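PDB 4EVU: putative periplasmic protein ydgH from Salmonella enterica subsp. enterica serovar Typhimurium, which is of unknown function but is probably periplasmic; this chain is its C-terminal YdgH/BhsA/McbA-like (DUF1471) domain. Local coordinates for residues M17-Y29 with Q58-K72. Residues are numbered along the deposited sequence; the frame is centred on the assembly and turned at random.
Sequences MVPFDSVKFTGNY and QERGNNITISADLYK. With SO4 (sulfate ion), chain E.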
loop_
_atom_site.group_PDB
_atom_site.type_symbol
_atom_site.label_atom_id
_atom_site.label_comp_id
_atom_site.label_asym_id
_atom_site.label_seq_id
_atom_site.Cartn_x
_atom_site.Cartn_y
_atom_site.Cartn_z
HETATM N N MSE B 17 14.488 12.923 -8.774
HETATM C CA MSE B 17 15.429 11.855 -9.130
HETATM C C MSE B 17 15.086 11.215 -10.457
HETATM O O MSE B 17 13.936 11.284 -10.905
HETATM C CB MSE B 17 15.417 10.794 -8.032
HETATM C CG MSE B 17 15.788 11.401 -6.668
HETATM SE SE MSE B 17 15.667 10.283 -5.118
HETATM C CE MSE B 17 16.917 8.953 -5.732
ATOM N N VAL B 18 16.031 10.462 -11.003
ATOM C CA VAL B 18 15.876 9.845 -12.304
ATOM C C VAL B 18 15.997 8.323 -12.134
ATOM O O VAL B 18 17.057 7.818 -11.768
ATOM C CB VAL B 18 16.906 10.356 -13.313
ATOM C CG1 VAL B 18 16.670 9.713 -14.633
ATOM C CG2 VAL B 18 16.892 11.878 -13.413
ATOM N N PRO B 19 14.910 7.544 -12.414
ATOM C CA PRO B 19 14.969 6.109 -12.230
ATOM C C PRO B 19 15.736 5.448 -13.355
ATOM O O PRO B 19 15.830 5.996 -14.447
ATOM C CB PRO B 19 13.498 5.697 -12.203
ATOM C CG PRO B 19 12.827 6.717 -13.041
ATOM C CD PRO B 19 13.573 7.995 -12.795
ATOM N N PHE B 20 16.206 4.244 -13.097
ATOM C CA PHE B 20 16.934 3.460 -14.087
ATOM C C PHE B 20 16.199 2.253 -14.636
ATOM O O PHE B 20 16.631 1.657 -15.621
ATOM C CB PHE B 20 18.316 3.009 -13.542
ATOM C CG PHE B 20 18.234 1.922 -12.488
ATOM C CD1 PHE B 20 18.344 0.586 -12.839
ATOM C CD2 PHE B 20 18.057 2.226 -11.158
ATOM C CE1 PHE B 20 18.277 -0.435 -11.865
ATOM C CE2 PHE B 20 17.974 1.213 -10.201
ATOM C CZ PHE B 20 18.076 -0.095 -10.550
ATOM N N ASP B 21 15.108 1.903 -13.993
ATOM C CA ASP B 21 14.338 0.711 -14.348
ATOM C C ASP B 21 13.027 0.757 -13.549
ATOM O O ASP B 21 12.828 1.673 -12.761
ATOM C CB ASP B 21 15.110 -0.582 -14.020
ATOM C CG ASP B 21 14.658 -1.805 -14.847
ATOM O OD1 ASP B 21 13.668 -1.748 -15.583
ATOM O OD2 ASP B 21 15.378 -2.825 -14.797
ATOM N N SER B 22 12.153 -0.218 -13.763
ATOM C CA SER B 22 10.999 -0.381 -12.903
ATOM C C SER B 22 10.703 -1.868 -12.703
ATOM O O SER B 22 11.270 -2.715 -13.374
ATOM C CB SER B 22 9.783 0.381 -13.469
ATOM O OG SER B 22 9.454 -0.094 -14.750
ATOM N N VAL B 23 9.848 -2.154 -11.731
ATOM C CA VAL B 23 9.343 -3.504 -11.506
ATOM C C VAL B 23 7.806 -3.399 -11.647
ATOM O O VAL B 23 7.190 -2.402 -11.266
ATOM C CB VAL B 23 9.679 -4.066 -10.111
ATOM C CG1 VAL B 23 11.136 -4.214 -9.933
ATOM C CG2 VAL B 23 9.154 -3.218 -9.046
ATOM N N LYS B 24 7.223 -4.445 -12.224
ATOM C CA LYS B 24 5.774 -4.512 -12.430
ATOM C C LYS B 24 5.367 -5.956 -12.310
ATOM O O LYS B 24 5.886 -6.807 -12.992
ATOM C CB LYS B 24 5.438 -3.963 -13.803
ATOM C CG LYS B 24 3.983 -3.645 -13.974
ATOM C CD LYS B 24 3.225 -4.809 -14.588
ATOM C CE LYS B 24 1.714 -4.538 -14.548
ATOM N NZ LYS B 24 0.981 -5.668 -15.200
ATOM N N PHE B 25 4.428 -6.226 -11.423
ATOM C CA PHE B 25 4.039 -7.587 -11.138
ATOM C C PHE B 25 2.680 -7.642 -10.451
ATOM O O PHE B 25 2.172 -6.636 -9.993
ATOM C CB PHE B 25 5.083 -8.272 -10.247
ATOM C CG PHE B 25 5.196 -7.693 -8.860
ATOM C CD1 PHE B 25 4.593 -8.314 -7.770
ATOM C CD2 PHE B 25 5.897 -6.525 -8.657
ATOM C CE1 PHE B 25 4.690 -7.772 -6.507
ATOM C CE2 PHE B 25 5.988 -5.952 -7.410
ATOM C CZ PHE B 25 5.414 -6.578 -6.318
ATOM N N THR B 26 2.127 -8.853 -10.397
ATOM C CA THR B 26 0.880 -9.133 -9.689
ATOM C C THR B 26 1.142 -10.220 -8.679
ATOM O O THR B 26 1.841 -11.184 -8.993
ATOM C CB THR B 26 -0.162 -9.631 -10.677
ATOM O OG1 THR B 26 -0.423 -8.622 -11.652
ATOM C CG2 THR B 26 -1.438 -9.979 -10.004
ATOM N N GLY B 27 0.619 -10.045 -7.465
ATOM C CA GLY B 27 0.679 -11.086 -6.453
ATOM C C GLY B 27 -0.275 -10.865 -5.311
ATOM O O GLY B 27 -1.066 -9.957 -5.336
ATOM N N ASN B 28 -0.163 -11.697 -4.298
ATOM C CA ASN B 28 -1.002 -11.586 -3.125
ATOM C C ASN B 28 -0.695 -10.325 -2.310
ATOM O O ASN B 28 0.473 -10.028 -2.012
ATOM C CB ASN B 28 -0.813 -12.819 -2.265
ATOM C CG ASN B 28 -1.172 -14.093 -3.004
ATOM O OD1 ASN B 28 -0.423 -15.066 -2.999
ATOM N ND2 ASN B 28 -2.326 -14.079 -3.660
ATOM N N TYR B 29 -1.734 -9.581 -1.966
ATOM C CA TYR B 29 -1.592 -8.304 -1.290
ATOM C C TYR B 29 -1.103 -8.499 0.153
ATOM O O TYR B 29 -0.022 -8.033 0.541
ATOM C CB TYR B 29 -2.914 -7.516 -1.377
ATOM C CG TYR B 29 -2.939 -6.303 -0.483
ATOM C CD1 TYR B 29 -1.996 -5.267 -0.618
ATOM C CD2 TYR B 29 -3.892 -6.179 0.523
ATOM C CE1 TYR B 29 -1.995 -4.196 0.221
ATOM C CE2 TYR B 29 -3.918 -5.105 1.365
ATOM C CZ TYR B 29 -2.964 -4.100 1.218
ATOM O OH TYR B 29 -3.011 -3.036 2.053
ATOM N N GLN B 58 -5.896 -2.883 -6.824
ATOM C CA GLN B 58 -6.383 -3.994 -5.992
ATOM C C GLN B 58 -7.917 -3.948 -6.089
ATOM O O GLN B 58 -8.579 -3.168 -5.413
ATOM C CB GLN B 58 -5.928 -3.851 -4.533
ATOM C CG GLN B 58 -6.510 -4.912 -3.591
ATOM C CD GLN B 58 -6.441 -4.567 -2.092
ATOM O OE1 GLN B 58 -6.179 -3.429 -1.725
ATOM N NE2 GLN B 58 -6.717 -5.573 -1.218
ATOM N N GLU B 59 -8.482 -4.760 -6.939
ATOM C CA GLU B 59 -9.890 -4.532 -7.327
ATOM C C GLU B 59 -10.793 -5.633 -6.855
ATOM O O GLU B 59 -12.022 -5.487 -6.826
ATOM C CB GLU B 59 -9.970 -4.255 -8.842
ATOM C CG GLU B 59 -9.211 -3.022 -9.192
ATOM C CD GLU B 59 -9.079 -2.752 -10.651
ATOM O OE1 GLU B 59 -8.203 -3.367 -11.245
ATOM O OE2 GLU B 59 -9.844 -1.915 -11.196
ATOM N N ARG B 60 -10.208 -6.748 -6.462
ATOM C CA ARG B 60 -11.038 -7.840 -5.999
ATOM C C ARG B 60 -10.538 -8.414 -4.673
ATOM O O ARG B 60 -10.792 -9.565 -4.380
ATOM C CB ARG B 60 -11.130 -8.871 -7.114
ATOM C CG ARG B 60 -11.908 -8.379 -8.324
ATOM C CD ARG B 60 -12.400 -9.504 -9.235
ATOM N NE ARG B 60 -11.307 -10.186 -9.923
ATOM C CZ ARG B 60 -11.416 -10.863 -11.068
ATOM N NH1 ARG B 60 -12.577 -10.968 -11.706
ATOM N NH2 ARG B 60 -10.337 -11.442 -11.594
ATOM N N GLY B 61 -9.855 -7.577 -3.874
ATOM C CA GLY B 61 -9.469 -7.896 -2.474
ATOM C C GLY B 61 -8.701 -9.197 -2.218
ATOM O O GLY B 61 -8.800 -9.785 -1.123
ATOM N N ASN B 62 -7.957 -9.651 -3.222
ATOM C CA ASN B 62 -7.045 -10.794 -3.102
ATOM C C ASN B 62 -5.634 -10.445 -3.631
ATOM O O ASN B 62 -4.636 -10.477 -2.905
ATOM C CB ASN B 62 -7.581 -11.977 -3.915
ATOM C CG ASN B 62 -8.998 -12.370 -3.525
ATOM O OD1 ASN B 62 -9.216 -13.044 -2.503
ATOM N ND2 ASN B 62 -9.968 -11.973 -4.351
ATOM N N ASN B 63 -5.563 -10.176 -4.929
ATOM C CA ASN B 63 -4.300 -9.860 -5.576
ATOM C C ASN B 63 -4.221 -8.356 -5.783
ATOM O O ASN B 63 -5.218 -7.621 -5.793
ATOM C CB ASN B 63 -4.112 -10.595 -6.919
ATOM C CG ASN B 63 -3.912 -12.111 -6.755
ATOM O OD1 ASN B 63 -3.149 -12.568 -5.902
ATOM N ND2 ASN B 63 -4.607 -12.894 -7.581
ATOM N N ILE B 64 -2.989 -7.907 -5.927
ATOM C CA ILE B 64 -2.675 -6.508 -6.233
ATOM C C ILE B 64 -1.673 -6.512 -7.398
ATOM O O ILE B 64 -0.829 -7.384 -7.466
ATOM C CB ILE B 64 -2.125 -5.763 -4.964
ATOM C CG1 ILE B 64 -1.957 -4.300 -5.249
ATOM C CG2 ILE B 64 -0.856 -6.407 -4.405
ATOM C CD1 ILE B 64 -1.674 -3.412 -4.045
ATOM N N THR B 65 -1.847 -5.596 -8.337
ATOM C CA THR B 65 -0.893 -5.344 -9.415
ATOM C C THR B 65 -0.232 -4.027 -9.111
ATOM O O THR B 65 -0.883 -3.063 -8.772
ATOM C CB THR B 65 -1.630 -5.328 -10.774
ATOM O OG1 THR B 65 -2.167 -6.622 -11.021
ATOM C CG2 THR B 65 -0.692 -4.968 -11.898
ATOM N N ILE B 66 1.095 -4.023 -9.153
ATOM C CA ILE B 66 1.876 -2.883 -8.746
ATOM C C ILE B 66 2.969 -2.628 -9.716
ATOM O O ILE B 66 3.582 -3.578 -10.221
ATOM C CB ILE B 66 2.638 -3.223 -7.435
ATOM C CG1 ILE B 66 1.736 -3.076 -6.250
ATOM C CG2 ILE B 66 3.883 -2.313 -7.218
ATOM C CD1 ILE B 66 2.060 -1.816 -5.402
ATOM N N SER B 67 3.279 -1.337 -9.878
ATOM C CA SER B 67 4.528 -0.983 -10.516
ATOM C C SER B 67 5.244 0.083 -9.694
ATOM O O SER B 67 4.624 0.880 -9.015
ATOM C CB SER B 67 4.300 -0.486 -11.903
ATOM O OG SER B 67 3.601 0.702 -11.922
ATOM N N ALA B 68 6.567 0.070 -9.806
ATOM C CA ALA B 68 7.449 0.986 -9.095
ATOM C C ALA B 68 8.669 1.331 -9.912
ATOM O O ALA B 68 9.306 0.468 -10.517
ATOM C CB ALA B 68 7.908 0.385 -7.761
ATOM N N ASP B 69 8.989 2.606 -9.916
ATOM C CA ASP B 69 10.249 3.085 -10.487
ATOM C C ASP B 69 11.381 2.745 -9.486
ATOM O O ASP B 69 11.173 2.806 -8.261
ATOM C CB ASP B 69 10.198 4.581 -10.665
ATOM C CG ASP B 69 9.461 5.056 -11.890
ATOM O OD1 ASP B 69 9.321 4.292 -12.865
ATOM O OD2 ASP B 69 9.079 6.275 -11.885
ATOM N N LEU B 70 12.547 2.382 -10.038
ATOM C CA LEU B 70 13.741 2.044 -9.287
ATOM C C LEU B 70 14.823 3.103 -9.429
ATOM O O LEU B 70 15.046 3.602 -10.508
ATOM C CB LEU B 70 14.282 0.723 -9.753
ATOM C CG LEU B 70 13.380 -0.504 -9.657
ATOM C CD1 LEU B 70 14.224 -1.736 -10.016
ATOM C CD2 LEU B 70 12.692 -0.633 -8.320
ATOM N N TYR B 71 15.554 3.342 -8.337
ATOM C CA TYR B 71 16.605 4.356 -8.277
ATOM C C TYR B 71 17.864 3.802 -7.609
ATOM O O TYR B 71 17.805 3.029 -6.617
ATOM C CB TYR B 71 16.154 5.593 -7.495
ATOM C CG TYR B 71 14.892 6.206 -7.960
ATOM C CD1 TYR B 71 14.887 7.341 -8.766
ATOM C CD2 TYR B 71 13.645 5.653 -7.583
ATOM C CE1 TYR B 71 13.676 7.903 -9.196
ATOM C CE2 TYR B 71 12.487 6.183 -8.032
ATOM C CZ TYR B 71 12.485 7.317 -8.805
ATOM O OH TYR B 71 11.289 7.853 -9.260
ATOM N N LYS B 72 18.999 4.260 -8.135
ATOM C CA LYS B 72 20.284 4.035 -7.497
ATOM C C LYS B 72 20.490 4.990 -6.319
ATOM O O LYS B 72 19.870 6.068 -6.243
ATOM C CB LYS B 72 21.432 4.183 -8.510
ATOM C CG LYS B 72 21.339 3.233 -9.703
ATOM C CD LYS B 72 21.682 1.798 -9.347
ATOM C CE LYS B 72 21.518 0.835 -10.504
ATOM N NZ LYS B 72 22.489 1.022 -11.572
ATOM O OXT LYS B 72 21.269 4.688 -5.389
HETATM S S SO4 E . -8.067 -11.150 -8.627
HETATM O O1 SO4 E . -8.133 -9.774 -9.117
HETATM O O2 SO4 E . -7.188 -11.182 -7.451
HETATM O O3 SO4 E . -9.399 -11.608 -8.244
HETATM O O4 SO4 E . -7.524 -12.054 -9.656
HETATM O O HOH W 1 11.262 10.045 -10.873
HETATM O O HOH W 2 18.634 5.912 -10.569
#
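Three two-bond pairs, V23/A68, F25/I66 and G27/I64, join strands 21-28 and 63-71, each member giving its N-H to the other's carbonyl. The bond from I66 N to F25 O (2.9 Å) is nearly straight, 168° at the hydrogen. Beyond the strand end, Y29 N still reaches N62 O at 3.2 Å. Toward the other end L70 N donates to D21 O and F20 N to L70 O; past them one water bridges V18 O to K72 N, and a second links M17 O to the Y71 hydroxyl. On its other side strand 63-71 is served by strand 50-57 and its approach: T65, S67, D69 and Y71 bond by their backbones to W57, T54/R55, H52 and K49. D21 OD2 forms a salt bridge with K46. N63 N donates to a sulfate, probably from the crystallisation liquor, which R60 holds weakly.

V23, F25, I64 and I66, beta-branched or aromatic, suit an extended chain that must fill a core beneath helix 32-45; small A68 meets V23 CG2 by its CB, and L70 fills between V23 and the helix. On the other face the T26 and T65 hydroxyls share a hydrogen bond, OG1 to OG1 2.7 Å; each OG1 stands anti to its own carbonyl carbon (chi1 -62° and -64°), which turns the two together. S67 OG instead bonds T54.

At the terminus K72 CE sits 3.5 Å from the F20 ring centroid. K72 NZ lies 4.3 Å from that F20 centroid, over the same face, a cation-pi contact. P19 CB makes a CH-pi contact over the Y71 ring.

This is an antiparallel strand pair, 21-28, outermost within this chain, against 63-71, in the domain's helix-backed mixed sheet.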